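Local coordinates for protein beta-glucosidase (Chaetomella raphigera, PDB 6JXG) that probably hydrolyses terminal, non-reducing beta-D-glucosyl residues to release beta-D-glucose, as a secreted family 3 glycoside hydrolase of cellulose breakdown, at residues A[37-43]-A[53-58]; A[352-356]-A[422-426]; A[606-610]-A[670-674]. One frame throughout, in Å; residues are numbered along the deposited sequence.

Contact 1: A[37-43]-A[53-58]; sequences GPCVGNT and ELCYQD
Cys55 carries its SG opposite the backbone N (chi1 171°) and Cys39 holds its own sulfur beside its backbone N, which brings the two SG atoms together in a disulfide of 2.0 Å. The bend of Gln57 at chi2 (76°) lays its amide beside Val40. There its OE1 accepts the N-H of Val40 at 2.9 Å, from above the amide plane and not on a lone pair, while CG2 of the same valine rests 3.6 Å from OE1. The NE2 of Gln57 is held from outside by Arg64 O and Ser308 OG, which fixes the rotation of the amide. A leucine here would probably take away the OE1 acceptor of Val40 N and leave Arg64 O and Ser308 OG without their NE2 partner. The backbones pair between Gly41 and Tyr56, whose N-H groups bond to each other's carbonyls, Gly41 N to Tyr56 O at 3.0 Å and Tyr56 N to Gly41 O at 2.9 Å. Further along, Thr43 N donates a hydrogen bond to Leu54 O at 3.2 Å. Two waters continue the join on the Thr43 side chain: one donates to OG1 at 2.8 Å and also bonds Tyr56 OH, lying in the plane of the ring at its edge, and the other accepts from both OG1 and Leu54 N. Asp58, whose OD2 is salt-bridged to Arg64, sets that oxygen against Val40 CG1. Val40 and Gly41 together face the single residue Tyr56, a classic beta bulge in the antiparallel strand pair that begins the otherwise parallel sheet of the TIM-barrel-like N-terminal domain.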
# COMPACT_ATOMS: atom_id res chain seq x y z
N GLY A 37 -3.64 -24.43 -13.66
CA GLY A 37 -2.23 -24.27 -13.52
C GLY A 37 -1.74 -24.22 -12.10
O GLY A 37 -2.55 -24.27 -11.15
N PRO A 38 -0.42 -24.14 -11.91
CA PRO A 38 0.11 -24.19 -10.57
C PRO A 38 0.07 -22.84 -9.83
O PRO A 38 0.11 -22.80 -8.61
CB PRO A 38 1.56 -24.57 -10.78
CG PRO A 38 1.90 -23.95 -12.09
CD PRO A 38 0.65 -24.21 -12.93
N CYS A 39 -0.07 -21.78 -10.59
CA CYS A 39 -0.11 -20.42 -10.05
C CYS A 39 -1.55 -19.93 -9.83
O CYS A 39 -2.50 -20.54 -10.29
CB CYS A 39 0.67 -19.48 -11.00
SG CYS A 39 2.36 -20.10 -11.28
N VAL A 40 -1.69 -18.76 -9.21
CA VAL A 40 -3.00 -18.17 -8.99
C VAL A 40 -3.71 -17.96 -10.32
O VAL A 40 -4.96 -18.05 -10.39
CB VAL A 40 -2.85 -16.88 -8.12
CG1 VAL A 40 -4.17 -16.13 -7.90
CG2 VAL A 40 -2.33 -17.33 -6.76
N GLY A 41 -2.92 -17.68 -11.33
CA GLY A 41 -3.36 -17.60 -12.74
C GLY A 41 -2.26 -18.08 -13.67
O GLY A 41 -1.09 -17.87 -13.39
N ASN A 42 -2.65 -18.70 -14.77
CA ASN A 42 -1.67 -19.06 -15.82
C ASN A 42 -2.26 -18.92 -17.17
O ASN A 42 -3.48 -19.08 -17.38
CB ASN A 42 -1.19 -20.53 -15.67
CG ASN A 42 -0.28 -20.77 -14.50
OD1 ASN A 42 1.02 -20.62 -14.57
ND2 ASN A 42 -0.87 -21.25 -13.44
N THR A 43 -1.41 -18.62 -18.14
CA THR A 43 -1.73 -18.85 -19.51
C THR A 43 -0.86 -19.99 -20.06
O THR A 43 0.22 -20.24 -19.54
CB THR A 43 -1.62 -17.56 -20.38
OG1 THR A 43 -0.38 -16.92 -20.17
CG2 THR A 43 -2.75 -16.64 -20.04
N GLU A 53 4.52 -21.10 -19.77
CA GLU A 53 3.22 -21.02 -19.21
C GLU A 53 3.23 -19.84 -18.21
O GLU A 53 3.58 -20.01 -17.05
CB GLU A 53 2.88 -22.35 -18.55
CG GLU A 53 1.48 -22.47 -17.98
CD GLU A 53 1.17 -23.84 -17.41
OE1 GLU A 53 0.28 -23.99 -16.57
OE2 GLU A 53 1.82 -24.76 -17.82
N LEU A 54 2.86 -18.63 -18.65
CA LEU A 54 3.02 -17.45 -17.79
C LEU A 54 2.34 -17.61 -16.44
O LEU A 54 1.16 -18.00 -16.39
CB LEU A 54 2.52 -16.16 -18.44
CG LEU A 54 3.33 -15.78 -19.69
CD1 LEU A 54 2.55 -14.72 -20.48
CD2 LEU A 54 4.68 -15.21 -19.30
N CYS A 55 3.07 -17.26 -15.37
CA CYS A 55 2.67 -17.54 -13.99
C CYS A 55 2.35 -16.18 -13.32
O CYS A 55 3.24 -15.30 -13.26
CB CYS A 55 3.79 -18.26 -13.25
SG CYS A 55 3.51 -18.43 -11.44
N TYR A 56 1.09 -16.05 -12.88
CA TYR A 56 0.61 -14.87 -12.17
C TYR A 56 0.37 -15.30 -10.72
O TYR A 56 -0.44 -16.25 -10.48
CB TYR A 56 -0.71 -14.41 -12.78
CG TYR A 56 -0.68 -13.87 -14.20
CD1 TYR A 56 -0.86 -12.51 -14.47
CD2 TYR A 56 -0.56 -14.70 -15.26
CE1 TYR A 56 -0.85 -12.05 -15.73
CE2 TYR A 56 -0.52 -14.24 -16.56
CZ TYR A 56 -0.69 -12.90 -16.80
OH TYR A 56 -0.69 -12.47 -18.10
N GLN A 57 1.03 -14.63 -9.79
CA GLN A 57 0.99 -15.05 -8.41
C GLN A 57 0.74 -13.85 -7.45
O GLN A 57 1.38 -12.80 -7.56
CB GLN A 57 2.25 -15.81 -7.99
CG GLN A 57 2.10 -16.57 -6.67
CD GLN A 57 1.28 -17.85 -6.85
OE1 GLN A 57 0.90 -18.23 -7.98
NE2 GLN A 57 1.01 -18.54 -5.74
N ASP A 58 -0.17 -14.06 -6.51
CA ASP A 58 -0.36 -13.11 -5.37
C ASP A 58 0.90 -13.19 -4.44
O ASP A 58 1.70 -14.17 -4.50
CB ASP A 58 -1.58 -13.48 -4.56
CG ASP A 58 -2.89 -13.11 -5.20
OD1 ASP A 58 -2.93 -12.02 -5.76
OD2 ASP A 58 -3.87 -13.92 -5.12
O HOH W 1 -0.73 -14.10 -20.29
O HOH W 2 1.63 -17.96 -21.64

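Contact 2: A[352-356]-A[422-426]; sequences LAIIG and AASAA
Helix 419-427 is the crossover of a beta-alpha-beta unit in the alpha/beta sandwich of the family 3 C-terminal domain: it connects strand 410-414 to strand 431-438 and passes over strand 351-355, which lies between them in the sheet. Over the contact, Ala353 and Ile355 meet Ala422, Ala425 and Ala426, and the axes of the two short segments run nearly antiparallel at 164°, 8.3 Å apart. Ile355 does most of the touching. Because its CG2 stands opposite the backbone N, with CG1 beside that N (chi1 -57°), the two branches spread along the helix. CG2 meets the methyl of Ala422 at 3.6 Å, and CD1 reaches forward to the methyl of Ala426, the CD1 to CB distance being 4.3 Å. Between these two points CG1 passes the CB of Ala425 at 4.4 Å. Two residues earlier in the strand, Ala353 presses its methyl against the backbone of the helix, CB lying 3.5 Å from Ala425 O and 4.3 Å from Ala425 CB. Val470 of helix 463-471 closes in beside Ile355, Ala422 and Ala426, while Ala353 is paired by its backbone to Thr431, the mannosylated threonine, on the adjoining strand. The side chains that meet are all apolar, and the closest polar atom is a helix carbonyl oxygen touched by a methyl; the join rests on shape and dispersion, with alanine methyls short enough to let the helix settle close to the sheet.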
# COMPACT_ATOMS: atom_id res chain seq x y z
N LEU A 352 7.33 -6.48 34.82
CA LEU A 352 6.57 -6.06 33.63
C LEU A 352 5.47 -7.05 33.40
O LEU A 352 5.74 -8.23 33.30
CB LEU A 352 7.54 -6.13 32.47
CG LEU A 352 7.65 -5.10 31.38
CD1 LEU A 352 7.43 -3.65 31.78
CD2 LEU A 352 9.03 -5.28 30.74
N ALA A 353 4.23 -6.62 33.42
CA ALA A 353 3.12 -7.47 33.03
C ALA A 353 2.93 -7.42 31.49
O ALA A 353 3.10 -6.32 30.88
CB ALA A 353 1.82 -7.02 33.75
N ILE A 354 2.62 -8.57 30.89
CA ILE A 354 2.47 -8.70 29.40
C ILE A 354 1.06 -9.23 29.16
O ILE A 354 0.72 -10.36 29.59
CB ILE A 354 3.59 -9.56 28.78
CG1 ILE A 354 4.96 -8.97 29.12
CG2 ILE A 354 3.40 -9.79 27.27
CD1 ILE A 354 5.38 -7.66 28.47
N ILE A 355 0.19 -8.37 28.58
CA ILE A 355 -1.24 -8.61 28.59
C ILE A 355 -1.83 -8.57 27.18
O ILE A 355 -1.60 -7.64 26.44
CB ILE A 355 -1.96 -7.57 29.51
CG1 ILE A 355 -1.39 -7.64 30.91
CG2 ILE A 355 -3.48 -7.76 29.52
CD1 ILE A 355 -1.59 -6.39 31.71
N GLY A 356 -2.67 -9.54 26.85
CA GLY A 356 -3.34 -9.58 25.58
C GLY A 356 -2.85 -10.71 24.74
O GLY A 356 -1.68 -10.99 24.72
N ALA A 422 -6.25 -9.79 33.23
CA ALA A 422 -5.52 -8.58 32.89
C ALA A 422 -5.31 -7.65 34.10
O ALA A 422 -4.18 -7.24 34.38
CB ALA A 422 -6.26 -7.82 31.78
N ALA A 423 -6.40 -7.32 34.80
CA ALA A 423 -6.28 -6.41 35.98
C ALA A 423 -5.44 -7.09 37.04
O ALA A 423 -4.60 -6.46 37.75
CB ALA A 423 -7.65 -6.05 36.52
N SER A 424 -5.60 -8.41 37.11
CA SER A 424 -4.85 -9.18 38.04
C SER A 424 -3.37 -9.10 37.76
O SER A 424 -2.57 -8.83 38.67
CB SER A 424 -5.33 -10.63 38.06
OG SER A 424 -4.59 -11.29 39.05
N ALA A 425 -2.95 -9.32 36.50
CA ALA A 425 -1.53 -9.25 36.21
C ALA A 425 -0.99 -7.84 36.32
O ALA A 425 0.15 -7.69 36.70
CB ALA A 425 -1.26 -9.78 34.78
N ALA A 426 -1.79 -6.82 35.94
CA ALA A 426 -1.34 -5.40 36.00
C ALA A 426 -0.94 -4.98 37.47
O ALA A 426 0.05 -4.28 37.73
CB ALA A 426 -2.46 -4.52 35.50

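Contact 3: A[606-610]-A[670-674]; sequences PKGLY and LRRKD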
# COMPACT_ATOMS: atom_id res chain seq x y z
N PRO A 606 1.74 13.67 -20.46
CA PRO A 606 2.68 14.59 -21.10
C PRO A 606 3.97 14.63 -20.32
O PRO A 606 3.92 14.80 -19.08
CB PRO A 606 1.94 15.93 -21.02
CG PRO A 606 0.48 15.58 -20.92
CD PRO A 606 0.36 14.17 -20.45
N LYS A 607 5.08 14.49 -21.01
CA LYS A 607 6.36 14.27 -20.43
C LYS A 607 6.70 15.42 -19.48
O LYS A 607 7.28 15.22 -18.41
CB LYS A 607 7.37 14.17 -21.55
CG LYS A 607 8.77 13.74 -21.19
CD LYS A 607 9.67 13.56 -22.43
CE LYS A 607 8.87 13.10 -23.66
NZ LYS A 607 9.66 12.53 -24.78
N GLY A 608 6.28 16.63 -19.82
CA GLY A 608 6.63 17.78 -18.99
C GLY A 608 6.05 17.71 -17.57
O GLY A 608 6.54 18.40 -16.69
N LEU A 609 4.98 16.97 -17.36
CA LEU A 609 4.46 16.76 -16.02
C LEU A 609 5.45 16.32 -14.97
O LEU A 609 5.33 16.69 -13.76
CB LEU A 609 3.24 15.86 -16.05
CG LEU A 609 1.96 16.40 -16.69
CD1 LEU A 609 0.84 15.40 -16.47
CD2 LEU A 609 1.55 17.77 -16.20
N TYR A 610 6.43 15.51 -15.38
CA TYR A 610 7.36 14.92 -14.50
C TYR A 610 8.71 15.64 -14.53
O TYR A 610 9.59 15.22 -13.83
CB TYR A 610 7.52 13.39 -14.83
CG TYR A 610 6.18 12.69 -14.76
CD1 TYR A 610 5.75 12.13 -13.59
CD2 TYR A 610 5.33 12.64 -15.86
CE1 TYR A 610 4.51 11.51 -13.51
CE2 TYR A 610 4.10 12.08 -15.77
CZ TYR A 610 3.71 11.48 -14.58
OH TYR A 610 2.48 10.91 -14.50
N LEU A 670 10.28 19.20 -6.65
CA LEU A 670 8.92 19.32 -7.09
C LEU A 670 8.80 19.13 -8.61
O LEU A 670 9.53 19.78 -9.41
CB LEU A 670 8.32 20.69 -6.71
CG LEU A 670 8.18 20.92 -5.23
CD1 LEU A 670 7.98 22.42 -4.96
CD2 LEU A 670 6.98 20.13 -4.71
N ARG A 671 7.93 18.22 -8.98
CA ARG A 671 7.61 18.02 -10.39
C ARG A 671 6.61 19.09 -10.81
O ARG A 671 5.86 19.60 -10.00
CB ARG A 671 6.97 16.63 -10.59
CG ARG A 671 7.89 15.45 -10.29
CD ARG A 671 7.10 14.17 -10.20
NE ARG A 671 6.11 14.24 -9.11
CZ ARG A 671 5.32 13.23 -8.82
NH1 ARG A 671 5.41 12.07 -9.48
NH2 ARG A 671 4.41 13.37 -7.89
N ARG A 672 6.53 19.39 -12.09
CA ARG A 672 5.50 20.28 -12.55
C ARG A 672 4.12 19.84 -12.10
O ARG A 672 3.29 20.66 -11.71
CB ARG A 672 5.57 20.39 -14.12
CG ARG A 672 4.46 21.25 -14.71
CD ARG A 672 4.76 21.89 -16.12
NE ARG A 672 5.96 21.35 -16.67
CZ ARG A 672 7.11 21.94 -16.94
NH1 ARG A 672 7.35 23.22 -16.88
NH2 ARG A 672 8.05 21.14 -17.36
N LYS A 673 3.85 18.53 -12.17
CA LYS A 673 2.56 17.96 -11.74
C LYS A 673 2.25 18.28 -10.29
O LYS A 673 1.11 18.42 -9.93
CB LYS A 673 2.54 16.43 -11.95
CG LYS A 673 1.14 15.89 -11.90
CD LYS A 673 1.11 14.36 -12.19
CE LYS A 673 -0.29 13.82 -12.29
NZ LYS A 673 -0.38 12.35 -12.55
N ASP A 674 3.27 18.37 -9.47
CA ASP A 674 3.09 18.59 -8.03
C ASP A 674 2.52 19.99 -7.75
O ASP A 674 1.95 20.22 -6.67
CB ASP A 674 4.41 18.40 -7.31
CG ASP A 674 4.87 16.96 -7.31
OD1 ASP A 674 3.94 16.12 -7.18
OD2 ASP A 674 6.11 16.68 -7.47
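Leu609 and Lys673 join the loop 606-610, which leads into strand 612-622, to the 3-10 segment that follows strand 663-671 in the fibronectin type III-like domain. The one backbone hydrogen bond across the contact is Lys673 N to Leu609 O, 2.8 Å. Side chain meets backbone at Gly608 O, gripped by both NE (3.0 Å) and NH2 (3.2 Å) of Arg672. Both donors come from one face of the carbonyl, whose oxygen lies close to the guanidinium plane; NH2 has a second partner in Asp611 OD2. Among charged groups, Arg671 holds Asp674 side-on, NE to OD2 at 2.9 Å and NH2 to OD1 at 2.9 Å, and its backbone N bonds OD2 as well. This pairing braces the arginine next to Tyr610, while Arg671 NH1 is salt-bridged to Asp188 and Lys673 forms a cation-pi contact with Trp184, both on helix 184-191 of the N-terminal domain. Tyr610 runs alongside Arg671, the ring and guanidinium planes 69° apart. Its hydroxyl is bonded to Gly604 O, and its CD1 lies 4.1 Å from Arg671 NH1, which sits at the ring edge.

Each of the contacts belongs to a different domain, and none touches another; the centres of contacts 2 and 3 are about 54 Å apart, on opposite sides of the chain's centre. Contacts 1 and 2 are buried, but only the second is made by apolar side chains alone, as befits a helix lying on a sheet. The first joins the edge strand 41-42 to its inner neighbour 55-57 by covalent, backbone and water-mediated bonds. Contact 3 is partly exposed and relies on hydrogen bonds to two backbone carbonyls, one of them gripped by an arginine side chain. Through 670-674 it also reaches helix 184-191, in the same N-terminal domain as contact 1, so it bears on domain packing.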